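PDB 2XZK: extracellular sialidase/neuraminidase, putative from Aspergillus fumigatus, which probably hydrolyses terminal sialic acids, KDN in particular, passing through a covalent sugar-enzyme intermediate. Local coordinates for residues V353-F358 / A369-R374; F38-V43 / G336-M341; R303-R308 / R322-A327. All coordinates share one frame; numbering follows the deposited sequence.

Overall arrangement
The three contacts lie in a six-bladed sialidase beta-propeller, contact 2 near its hub and contacts 1 and 3 further out on one side. FKD, a fluorinated sugar, is covalently bound in the active site, and a second fluorinated sugar, K99, lies beside it. Contact 2, about 5 Å from the centre of the chain, joins two blades where FKD is attached. Contact 1, its centre about 8 Å away, is a hairpin whose strand 349-356 pairs with strand 334-343 of contact 2; the side chain of Glu-354 comes within about 5 Å of FKD. Contact 3, in the preceding blade, lies about 12 Å from contact 1 and about 14 Å from contact 2, centre to centre. Contacts 1 and 3 share one K99 molecule, held by Asp-356 and Arg-303.

Contact 1 (V353-F358 / A369-R374); sequences VESDFF and AIIWRR. With K99 ((2R,3R,4R,5R,6S)-2,3-bis(fluoranyl)-4,5-bis(oxidanyl)-6-[(1R,2R)-1,2,3-tris(oxidanyl)propyl]oxane-2-carboxylic acid), chain D.
Val-353 and Ile-371 form an antiparallel hydrogen-bonded pair in the hairpin of strands 349-356 and 368-375, part of one propeller blade. Val-353 N to Ile-371 O and Ile-371 N to Val-353 O both measure 2.8 Å, the second almost straight at 170°. Ser-355 and Ala-369 repeat the pattern, with 2.8 Å from Ser-355 N to Ala-369 O and 2.9 Å from Ala-369 N to Ser-355 O. Between the two pairs, Glu-354 and Ile-370 put their side chains on the sheet face that looks to strand 37-45. There the buried Glu-354 carboxylate is fully engaged: OE2 takes a salt bridge from Arg-39 NE and a bond from Ile-40 N, while OE1 accepts from Tyr-338 N. This half is tight and well bonded. Past Ser-355 the two segments share little surface, although Phe-357 still pairs with Tyr-367 by a backbone bond; its partly exposed ring has CE1 4.2 Å from Ala-369 CB. Asp-356 turns away from the partner strand, its CG anti to the backbone N (chi1 -175°), which carries the carboxylate to the sugar. OD2 accepts from K99 O5 at 2.7 Å and is also salt-bridged to Arg-368 NE. OD1 closes an Asx turn, met from above the carboxylate plane by Phe-358 N at 2.8 Å. Beyond the turn the Phe-358 ring lies beside the ligand, CE1 being 3.1 Å from K99 F1. Glu-354 thus probably positions Arg-39 and the Tyr-338 backbone from the second shell, while Asp-356 at the end of the strand holds a sugar hydroxyl.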
loop_
_atom_site.group_PDB
_atom_site.type_symbol
_atom_site.label_atom_id
_atom_site.label_comp_id
_atom_site.label_asym_id
_atom_site.label_seq_id
_atom_site.Cartn_x
_atom_site.Cartn_y
_atom_site.Cartn_z
ATOM N N VAL A 353 0.540 4.282 7.707
ATOM C CA VAL A 353 1.029 3.137 8.484
ATOM C C VAL A 353 -0.093 2.609 9.365
ATOM O O VAL A 353 -0.753 3.370 10.088
ATOM C CB VAL A 353 2.254 3.488 9.396
ATOM C CG1 VAL A 353 2.881 2.225 9.960
ATOM C CG2 VAL A 353 3.318 4.310 8.634
ATOM N N GLU A 354 -0.316 1.301 9.297
ATOM C CA GLU A 354 -1.297 0.661 10.159
ATOM C C GLU A 354 -0.924 0.791 11.626
ATOM O O GLU A 354 0.262 0.852 11.985
ATOM C CB GLU A 354 -1.409 -0.818 9.809
ATOM C CG GLU A 354 -2.014 -1.089 8.460
ATOM C CD GLU A 354 -2.238 -2.570 8.218
ATOM O OE1 GLU A 354 -1.450 -3.412 8.716
ATOM O OE2 GLU A 354 -3.210 -2.898 7.511
ATOM N N SER A 355 -1.961 0.819 12.462
ATOM C CA SER A 355 -1.821 0.833 13.911
ATOM C C SER A 355 -2.938 -0.051 14.497
ATOM O O SER A 355 -4.030 -0.153 13.930
ATOM C CB SER A 355 -1.922 2.270 14.433
ATOM O OG SER A 355 -1.549 2.345 15.801
ATOM N N ASP A 356 -2.651 -0.681 15.627
ATOM C CA ASP A 356 -3.510 -1.710 16.212
ATOM C C ASP A 356 -3.662 -1.439 17.705
ATOM O O ASP A 356 -2.675 -1.439 18.454
ATOM C CB ASP A 356 -2.876 -3.091 15.964
ATOM C CG ASP A 356 -3.753 -4.267 16.424
ATOM O OD1 ASP A 356 -4.806 -4.062 17.066
ATOM O OD2 ASP A 356 -3.375 -5.417 16.117
ATOM N N PHE A 357 -4.902 -1.181 18.116
ATOM C CA PHE A 357 -5.226 -0.978 19.539
ATOM C C PHE A 357 -4.969 -2.220 20.394
ATOM O O PHE A 357 -4.639 -2.093 21.576
ATOM C CB PHE A 357 -6.663 -0.485 19.703
ATOM C CG PHE A 357 -6.825 0.962 19.390
ATOM C CD1 PHE A 357 -7.082 1.386 18.087
ATOM C CD2 PHE A 357 -6.675 1.915 20.387
ATOM C CE1 PHE A 357 -7.212 2.741 17.789
ATOM C CE2 PHE A 357 -6.803 3.259 20.099
ATOM C CZ PHE A 357 -7.066 3.679 18.795
ATOM N N PHE A 358 -5.100 -3.400 19.778
ATOM C CA PHE A 358 -4.760 -4.697 20.395
ATOM C C PHE A 358 -5.632 -5.034 21.613
ATOM O O PHE A 358 -5.241 -5.836 22.472
ATOM C CB PHE A 358 -3.265 -4.746 20.755
ATOM C CG PHE A 358 -2.662 -6.122 20.691
ATOM C CD1 PHE A 358 -2.532 -6.784 19.472
ATOM C CD2 PHE A 358 -2.198 -6.753 21.849
ATOM C CE1 PHE A 358 -1.960 -8.057 19.398
ATOM C CE2 PHE A 358 -1.629 -8.027 21.787
ATOM C CZ PHE A 358 -1.506 -8.680 20.558
ATOM N N ALA A 369 -6.459 1.189 13.138
ATOM C CA ALA A 369 -6.479 2.536 12.595
ATOM C C ALA A 369 -5.283 2.749 11.667
ATOM O O ALA A 369 -4.363 1.916 11.614
ATOM C CB ALA A 369 -6.487 3.570 13.743
ATOM N N ILE A 370 -5.305 3.848 10.918
ATOM C CA ILE A 370 -4.206 4.159 9.998
ATOM C C ILE A 370 -3.669 5.564 10.253
ATOM O O ILE A 370 -4.430 6.526 10.289
ATOM C CB ILE A 370 -4.609 3.966 8.514
ATOM C CG1 ILE A 370 -5.004 2.508 8.253
ATOM C CG2 ILE A 370 -3.467 4.373 7.594
ATOM C CD1 ILE A 370 -5.549 2.236 6.856
ATOM N N ILE A 371 -2.355 5.624 10.471
ATOM C CA ILE A 371 -1.634 6.857 10.772
ATOM C C ILE A 371 -1.096 7.462 9.485
ATOM O O ILE A 371 -0.590 6.730 8.619
ATOM C CB ILE A 371 -0.419 6.576 11.701
ATOM C CG1 ILE A 371 -0.818 5.689 12.880
ATOM C CG2 ILE A 371 0.198 7.875 12.203
ATOM C CD1 ILE A 371 -1.861 6.324 13.759
ATOM N N TRP A 372 -1.192 8.785 9.378
ATOM C CA TRP A 372 -0.569 9.551 8.306
ATOM C C TRP A 372 0.660 10.262 8.858
ATOM O O TRP A 372 0.607 10.930 9.902
ATOM C CB TRP A 372 -1.555 10.567 7.743
ATOM C CG TRP A 372 -0.995 11.653 6.852
ATOM C CD1 TRP A 372 -1.005 12.993 7.120
ATOM C CD2 TRP A 372 -0.422 11.512 5.542
ATOM N NE1 TRP A 372 -0.465 13.697 6.075
ATOM C CE2 TRP A 372 -0.089 12.814 5.094
ATOM C CE3 TRP A 372 -0.126 10.414 4.719
ATOM C CZ2 TRP A 372 0.502 13.053 3.846
ATOM C CZ3 TRP A 372 0.453 10.651 3.476
ATOM C CH2 TRP A 372 0.758 11.961 3.050
ATOM N N ARG A 373 1.762 10.122 8.130
ATOM C CA ARG A 373 3.029 10.723 8.520
ATOM C C ARG A 373 3.580 11.545 7.377
ATOM O O ARG A 373 3.486 11.150 6.222
ATOM C CB ARG A 373 4.045 9.640 8.883
ATOM C CG ARG A 373 3.729 8.885 10.162
ATOM C CD ARG A 373 4.820 7.898 10.511
ATOM N NE ARG A 373 4.627 7.400 11.868
ATOM C CZ ARG A 373 4.959 8.074 12.967
ATOM N NH1 ARG A 373 5.535 9.273 12.888
ATOM N NH2 ARG A 373 4.717 7.533 14.155
ATOM N N ARG A 374 4.162 12.690 7.715
ATOM C CA ARG A 374 4.983 13.447 6.797
ATOM C C ARG A 374 6.326 13.628 7.485
ATOM O O ARG A 374 6.376 13.928 8.675
ATOM C CB ARG A 374 4.359 14.804 6.506
ATOM C CG ARG A 374 3.126 14.753 5.606
ATOM C CD ARG A 374 2.225 15.964 5.850
ATOM N NE ARG A 374 2.988 17.212 5.981
ATOM C CZ ARG A 374 3.537 17.880 4.969
ATOM N NH1 ARG A 374 3.416 17.442 3.716
ATOM N NH2 ARG A 374 4.230 18.987 5.214
HETATM O O1A K99 D . 2.475 -9.569 14.509
HETATM C C1 K99 D . 2.719 -8.771 15.452
HETATM O O1B K99 D . 3.759 -8.079 15.579
HETATM C C2 K99 D . 1.671 -8.653 16.582
HETATM C C3 K99 D . 1.553 -7.218 17.124
HETATM F F1 K99 D . 0.869 -7.261 18.321
HETATM C C4 K99 D . 0.833 -6.268 16.154
HETATM O O4 K99 D . 0.681 -4.988 16.771
HETATM O O6 K99 D . 0.360 -9.079 16.168
HETATM C C6 K99 D . -0.368 -8.251 15.208
HETATM C C5 K99 D . -0.536 -6.827 15.765
HETATM O O5 K99 D . -1.142 -6.000 14.779
HETATM C C7 K99 D . -1.626 -9.053 14.842
HETATM O O7 K99 D . -2.498 -9.123 15.975
HETATM C C8 K99 D . -1.201 -10.477 14.427
HETATM O O8 K99 D . -0.175 -10.388 13.428
HETATM C C9 K99 D . -2.366 -11.345 13.922
HETATM O O9 K99 D . -3.042 -10.701 12.841
HETATM F F2 K99 D . 2.073 -9.456 17.587
#

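Contact 2 (F38-V43 / G336-M341); sequences FRIPAV and GGYSSM. With FKD (3-deoxy-3-fluoro-D-erythro-alpha-L-manno-non-2-ulopyranosonic acid), chain C.
Tyr-338 and Arg-39 meet because each side chain leaves its strand beside its backbone N (chi1 -71° for Tyr-338) and the arginine then kinks at chi3, 64°, to swing its guanidinium over the ring. Arg-39 belongs to the FRIP sequence of the sialidase propeller, and with Arg-245 and Arg-302, which also bind FKD, it matches the family's arginine triad. The two strands run side by side in parallel but belong to different blades. NH2 of Arg-39 stands over one face of the ring, toward the rim, 3.4 Å from Tyr-338 CE1; the planes are 81° apart, a cation-pi contact. The same NH2 bonds FKD O1A at 2.8 Å, and NH1 reaches O1A at 3.1 Å, so the sugar carboxylate is gripped at the guanidinium edge. Tyr-338 OH is bonded covalently to FKD C2 at 1.7 Å, consistent with Tyr-338 being the sialidase nucleophile, caught as the covalent intermediate. Ile-40 lies alongside the tyrosine, its CD1 3.6 Å from Tyr-338 CE2, and the same methyl covers a face of the Arg-39 guanidinium. Pro-41 crosses the tyrosine stem at about a right angle, its CD against Tyr-338 CB. Further along, Ser-340 OG accepts from Val-43 N at 2.9 Å, tying the blades through a side chain. At the far end one water donates to both backbones, 2.7 Å from Val-43 O and 2.8 Å from Met-341 O.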
loop_
_atom_site.group_PDB
_atom_site.type_symbol
_atom_site.label_atom_id
_atom_site.label_comp_id
_atom_site.label_asym_id
_atom_site.label_seq_id
_atom_site.Cartn_x
_atom_site.Cartn_y
_atom_site.Cartn_z
ATOM N N PHE A 38 -9.808 0.053 9.949
ATOM C CA PHE A 38 -9.233 0.436 8.667
ATOM C C PHE A 38 -7.878 -0.223 8.539
ATOM O O PHE A 38 -7.050 -0.130 9.437
ATOM C CB PHE A 38 -9.114 1.949 8.571
ATOM C CG PHE A 38 -10.447 2.641 8.546
ATOM C CD1 PHE A 38 -11.172 2.700 7.367
ATOM C CD2 PHE A 38 -10.997 3.187 9.710
ATOM C CE1 PHE A 38 -12.416 3.317 7.321
ATOM C CE2 PHE A 38 -12.259 3.810 9.669
ATOM C CZ PHE A 38 -12.958 3.873 8.470
ATOM N N ARG A 39 -7.675 -0.907 7.423
ATOM C CA ARG A 39 -6.426 -1.622 7.176
ATOM C C ARG A 39 -6.038 -1.453 5.717
ATOM O O ARG A 39 -6.833 -0.976 4.907
ATOM C CB ARG A 39 -6.546 -3.115 7.522
ATOM C CG ARG A 39 -6.549 -3.436 9.019
ATOM C CD ARG A 39 -6.080 -4.860 9.297
ATOM N NE ARG A 39 -4.688 -4.986 8.881
ATOM C CZ ARG A 39 -4.108 -6.091 8.439
ATOM N NH1 ARG A 39 -4.777 -7.241 8.382
ATOM N NH2 ARG A 39 -2.831 -6.033 8.054
ATOM N N ILE A 40 -4.808 -1.852 5.408
ATOM C CA ILE A 40 -4.320 -2.011 4.031
ATOM C C ILE A 40 -4.227 -0.676 3.283
ATOM O O ILE A 40 -4.959 -0.437 2.310
ATOM C CB ILE A 40 -5.147 -3.066 3.224
ATOM C CG1 ILE A 40 -5.617 -4.248 4.104
ATOM C CG2 ILE A 40 -4.364 -3.554 2.013
ATOM C CD1 ILE A 40 -4.528 -5.003 4.859
ATOM N N PRO A 41 -3.328 0.215 3.746
ATOM C CA PRO A 41 -3.264 1.553 3.190
ATOM C C PRO A 41 -2.622 1.621 1.819
ATOM O O PRO A 41 -1.800 0.781 1.485
ATOM C CB PRO A 41 -2.361 2.301 4.175
ATOM C CG PRO A 41 -1.471 1.229 4.751
ATOM C CD PRO A 41 -2.400 0.049 4.887
ATOM N N ALA A 42 -2.995 2.633 1.050
ATOM C CA ALA A 42 -2.269 2.992 -0.166
ATOM C C ALA A 42 -2.356 4.496 -0.331
ATOM O O ALA A 42 -3.402 5.080 -0.072
ATOM C CB ALA A 42 -2.878 2.289 -1.386
ATOM N N VAL A 43 -1.263 5.123 -0.728
ATOM C CA VAL A 43 -1.235 6.578 -0.918
ATOM C C VAL A 43 -0.484 7.007 -2.180
ATOM O O VAL A 43 0.592 6.462 -2.509
ATOM C CB VAL A 43 -0.685 7.300 0.342
ATOM C CG1 VAL A 43 0.800 6.973 0.567
ATOM C CG2 VAL A 43 -0.937 8.812 0.264
ATOM N N GLY A 336 2.272 -0.276 13.632
ATOM C CA GLY A 336 3.026 -1.338 13.003
ATOM C C GLY A 336 2.148 -2.200 12.130
ATOM O O GLY A 336 1.087 -2.649 12.547
ATOM N N GLY A 337 2.625 -2.432 10.919
ATOM C CA GLY A 337 1.977 -3.328 9.977
ATOM C C GLY A 337 2.218 -2.852 8.554
ATOM O O GLY A 337 3.308 -2.374 8.218
ATOM N N TYR A 338 1.186 -2.980 7.725
ATOM C CA TYR A 338 1.248 -2.563 6.319
ATOM C C TYR A 338 1.475 -1.055 6.206
ATOM O O TYR A 338 1.087 -0.288 7.101
ATOM C CB TYR A 338 -0.060 -2.929 5.591
ATOM C CG TYR A 338 -0.308 -4.399 5.324
ATOM C CD1 TYR A 338 0.058 -5.394 6.247
ATOM C CD2 TYR A 338 -0.966 -4.788 4.167
ATOM C CE1 TYR A 338 -0.188 -6.752 5.984
ATOM C CE2 TYR A 338 -1.224 -6.116 3.907
ATOM C CZ TYR A 338 -0.839 -7.087 4.813
ATOM O OH TYR A 338 -1.116 -8.404 4.498
ATOM N N SER A 339 2.102 -0.624 5.112
ATOM C CA SER A 339 2.395 0.790 4.921
ATOM C C SER A 339 2.364 1.172 3.449
ATOM O O SER A 339 2.384 0.318 2.556
ATOM C CB SER A 339 3.764 1.121 5.495
ATOM O OG SER A 339 4.754 0.398 4.779
ATOM N N SER A 340 2.366 2.475 3.200
ATOM C CA SER A 340 2.433 2.989 1.841
ATOM C C SER A 340 3.096 4.349 1.869
ATOM O O SER A 340 2.908 5.108 2.822
ATOM C CB SER A 340 1.037 3.098 1.215
ATOM O OG SER A 340 1.122 3.539 -0.132
ATOM N N MET A 341 3.871 4.669 0.839
ATOM C CA MET A 341 4.571 5.950 0.794
ATOM C C MET A 341 4.409 6.647 -0.537
ATOM O O MET A 341 4.293 6.013 -1.593
ATOM C CB MET A 341 6.072 5.755 1.043
ATOM C CG MET A 341 6.484 5.295 2.435
ATOM S SD MET A 341 8.303 5.237 2.544
ATOM C CE MET A 341 8.666 3.841 1.462
HETATM C C1 FKD C . -1.689 -9.503 6.817
HETATM F F1 FKD C . -4.415 -9.353 6.280
HETATM C C2 FKD C . -2.243 -9.395 5.389
HETATM C C3 FKD C . -3.632 -8.729 5.352
HETATM C C4 FKD C . -4.183 -8.807 3.926
HETATM O O4 FKD C . -5.525 -8.339 3.951
HETATM C C5 FKD C . -4.135 -10.239 3.366
HETATM O O5 FKD C . -4.604 -10.268 2.021
HETATM C C6 FKD C . -2.697 -10.779 3.415
HETATM O O6 FKD C . -2.221 -10.674 4.768
HETATM C C7 FKD C . -2.527 -12.261 3.017
HETATM O O7 FKD C . -3.251 -13.094 3.921
HETATM C C8 FKD C . -1.041 -12.677 3.068
HETATM O O8 FKD C . -0.303 -11.904 2.127
HETATM C C9 FKD C . -0.833 -14.165 2.757
HETATM O O9 FKD C . -1.354 -14.464 1.465
HETATM O O1A FKD C . -2.143 -8.746 7.684
HETATM O O1B FKD C . -0.762 -10.318 7.017
HETATM O O HOH W 1 2.778 6.015 -3.993
#

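Contact 3 (R303-R308 / R322-A327); sequences RAMRVR and RKLEDA. With K99 ((2R,3R,4R,5R,6S)-2,3-bis(fluoranyl)-4,5-bis(oxidanyl)-6-[(1R,2R)-1,2,3-tris(oxidanyl)propyl]oxane-2-carboxylic acid), chain D.
Val-307 and Arg-322 form an antiparallel hydrogen-bonded pair, with 3.0 Å from Val-307 N to Arg-322 O and 2.9 Å from Arg-322 N to Val-307 O. The next pair, Arg-306 and Lys-323, is non-hydrogen-bonded; beyond it residues 324-326 coil into a 3-10 turn that ends the ladder. The last rung is bent: Leu-324 N reaches Met-305 O at 3.0 Å from 40° above the carbonyl plane. This hairpin forms the outer edge of its blade, strand 322-323 being the outermost strand. On the Val-307 side Leu-324 closes over the ladder with both methyls, CD1 3.8 Å from Met-305 CB and CD2 4.1 Å from Val-307 CG1. Val-307 sets CG1 between its backbone N and carbonyl carbon (chi1 68°), which points that methyl at the leucine. On the opposite face Arg-306 folds back, CD against the Arg-322 to Lys-323 peptide and NE 4.0 Å from Lys-323 CG; NH1 is held by Tyr-320 O, and NE does not touch Lys-323 NZ. Arg-322 NE gives a salt bridge of 2.8 Å to Asp-326 OD2 on the anti lone pair; NH1 also bonds Trp-379 O, and Trp-379 makes a cation-pi contact with this arginine. At the open end of the hairpin Arg-303 extends toward K99, NE meeting O4 at 2.8 Å and 173°, with a weak second bond from NH2. The ring of Phe-358 adds a cation-pi contact to this arginine. Here Arg-303 therefore grips a hydroxyl of K99, not its carboxylate, by one straight bond and one weak one.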
loop_
_atom_site.group_PDB
_atom_site.type_symbol
_atom_site.label_atom_id
_atom_site.label_comp_id
_atom_site.label_asym_id
_atom_site.label_seq_id
_atom_site.Cartn_x
_atom_site.Cartn_y
_atom_site.Cartn_z
ATOM N N ARG A 303 5.872 -4.403 14.997
ATOM C CA ARG A 303 5.937 -3.132 15.732
ATOM C C ARG A 303 7.346 -2.524 15.715
ATOM O O ARG A 303 7.773 -1.901 16.700
ATOM C CB ARG A 303 5.475 -3.327 17.180
ATOM C CG ARG A 303 4.011 -3.681 17.308
ATOM C CD ARG A 303 3.571 -3.631 18.765
ATOM N NE ARG A 303 2.230 -4.185 18.931
ATOM C CZ ARG A 303 1.615 -4.328 20.104
ATOM N NH1 ARG A 303 2.207 -3.941 21.233
ATOM N NH2 ARG A 303 0.395 -4.840 20.148
ATOM N N ALA A 304 8.055 -2.709 14.605
ATOM C CA ALA A 304 9.413 -2.211 14.447
ATOM C C ALA A 304 9.538 -1.370 13.175
ATOM O O ALA A 304 10.528 -1.473 12.461
ATOM C CB ALA A 304 10.392 -3.380 14.414
ATOM N N MET A 305 8.532 -0.540 12.897
ATOM C CA MET A 305 8.513 0.234 11.653
ATOM C C MET A 305 9.766 1.074 11.514
ATOM O O MET A 305 10.142 1.801 12.439
ATOM C CB MET A 305 7.275 1.134 11.564
ATOM C CG MET A 305 5.965 0.354 11.526
ATOM S SD MET A 305 5.886 -1.021 10.353
ATOM C CE MET A 305 5.922 -0.129 8.805
ATOM N N ARG A 306 10.384 0.985 10.338
ATOM C CA ARG A 306 11.656 1.630 10.077
ATOM C C ARG A 306 11.662 2.122 8.643
ATOM O O ARG A 306 11.439 1.345 7.697
ATOM C CB ARG A 306 12.809 0.645 10.280
ATOM C CG ARG A 306 14.204 1.269 10.127
ATOM C CD ARG A 306 14.867 1.496 11.477
ATOM N NE ARG A 306 15.112 0.226 12.180
ATOM C CZ ARG A 306 16.107 -0.612 11.895
ATOM N NH1 ARG A 306 16.956 -0.344 10.913
ATOM N NH2 ARG A 306 16.255 -1.730 12.596
ATOM N N VAL A 307 11.901 3.416 8.481
ATOM C CA VAL A 307 12.072 3.996 7.144
ATOM C C VAL A 307 13.573 4.114 6.818
ATOM O O VAL A 307 14.362 4.541 7.674
ATOM C CB VAL A 307 11.304 5.352 6.999
ATOM C CG1 VAL A 307 11.912 6.469 7.862
ATOM C CG2 VAL A 307 11.218 5.786 5.535
ATOM N N ARG A 308 13.963 3.713 5.610
ATOM C CA ARG A 308 15.368 3.659 5.210
ATOM C C ARG A 308 15.623 4.291 3.849
ATOM O O ARG A 308 14.706 4.412 3.033
ATOM C CB ARG A 308 15.820 2.212 5.101
ATOM C CG ARG A 308 15.593 1.341 6.313
ATOM C CD ARG A 308 15.949 -0.060 5.890
ATOM N NE ARG A 308 15.665 -1.105 6.862
ATOM C CZ ARG A 308 16.576 -1.691 7.637
ATOM N NH1 ARG A 308 17.857 -1.292 7.618
ATOM N NH2 ARG A 308 16.213 -2.691 8.431
ATOM N N ARG A 322 15.497 5.293 10.203
ATOM C CA ARG A 322 14.948 5.771 11.464
ATOM C C ARG A 322 13.686 5.011 11.856
ATOM O O ARG A 322 12.828 4.720 11.011
ATOM C CB ARG A 322 14.665 7.273 11.406
ATOM C CG ARG A 322 14.425 7.881 12.768
ATOM C CD ARG A 322 14.534 9.395 12.782
ATOM N NE ARG A 322 14.578 9.860 14.174
ATOM C CZ ARG A 322 14.864 11.101 14.556
ATOM N NH1 ARG A 322 15.148 12.036 13.664
ATOM N NH2 ARG A 322 14.898 11.391 15.847
ATOM N N LYS A 323 13.600 4.672 13.140
ATOM C CA LYS A 323 12.406 4.072 13.706
ATOM C C LYS A 323 11.276 5.098 13.708
ATOM O O LYS A 323 11.457 6.224 14.154
ATOM C CB LYS A 323 12.694 3.609 15.138
ATOM C CG LYS A 323 13.672 2.453 15.233
ATOM C CD LYS A 323 13.947 2.109 16.697
ATOM C CE LYS A 323 14.935 0.962 16.830
ATOM N NZ LYS A 323 15.418 0.766 18.238
ATOM N N LEU A 324 10.105 4.725 13.196
ATOM C CA LEU A 324 8.950 5.630 13.274
ATOM C C LEU A 324 8.547 5.959 14.711
ATOM O O LEU A 324 7.938 6.998 14.962
ATOM C CB LEU A 324 7.754 5.088 12.481
ATOM C CG LEU A 324 7.960 4.906 10.978
ATOM C CD1 LEU A 324 6.618 4.635 10.311
ATOM C CD2 LEU A 324 8.652 6.113 10.314
ATOM N N GLU A 325 8.920 5.088 15.642
ATOM C CA GLU A 325 8.598 5.290 17.047
ATOM C C GLU A 325 9.410 6.433 17.681
ATOM O O GLU A 325 9.184 6.790 18.836
ATOM C CB GLU A 325 8.783 3.978 17.803
ATOM C CG GLU A 325 7.898 2.839 17.276
ATOM C CD GLU A 325 7.904 2.686 15.745
ATOM O OE1 GLU A 325 8.974 2.324 15.150
ATOM O OE2 GLU A 325 6.800 2.890 15.151
ATOM N N ASP A 326 10.352 6.993 16.917
ATOM C CA ASP A 326 11.039 8.251 17.293
ATOM C C ASP A 326 10.105 9.466 17.226
ATOM O O ASP A 326 10.351 10.491 17.872
ATOM C CB ASP A 326 12.260 8.513 16.404
ATOM C CG ASP A 326 13.400 7.555 16.669
ATOM O OD1 ASP A 326 13.252 6.654 17.517
ATOM O OD2 ASP A 326 14.441 7.701 16.001
ATOM N N ALA A 327 9.058 9.349 16.412
ATOM C CA ALA A 327 7.993 10.346 16.323
ATOM C C ALA A 327 6.652 9.650 16.564
ATOM O O ALA A 327 5.794 9.593 15.682
ATOM C CB ALA A 327 8.019 11.032 14.946
HETATM O O1A K99 D . 2.475 -9.569 14.509
HETATM C C1 K99 D . 2.719 -8.771 15.452
HETATM O O1B K99 D . 3.759 -8.079 15.579
HETATM C C2 K99 D . 1.671 -8.653 16.582
HETATM C C3 K99 D . 1.553 -7.218 17.124
HETATM F F1 K99 D . 0.869 -7.261 18.321
HETATM C C4 K99 D . 0.833 -6.268 16.154
HETATM O O4 K99 D . 0.681 -4.988 16.771
HETATM O O6 K99 D . 0.360 -9.079 16.168
HETATM C C6 K99 D . -0.368 -8.251 15.208
HETATM C C5 K99 D . -0.536 -6.827 15.765
HETATM O O5 K99 D . -1.142 -6.000 14.779
HETATM C C7 K99 D . -1.626 -9.053 14.842
HETATM O O7 K99 D . -2.498 -9.123 15.975
HETATM C C8 K99 D . -1.201 -10.477 14.427
HETATM O O8 K99 D . -0.175 -10.388 13.428
HETATM C C9 K99 D . -2.366 -11.345 13.922
HETATM O O9 K99 D . -3.042 -10.701 12.841
HETATM F F2 K99 D . 2.073 -9.456 17.587
HETATM O O HOH W 2 6.317 0.345 14.722
#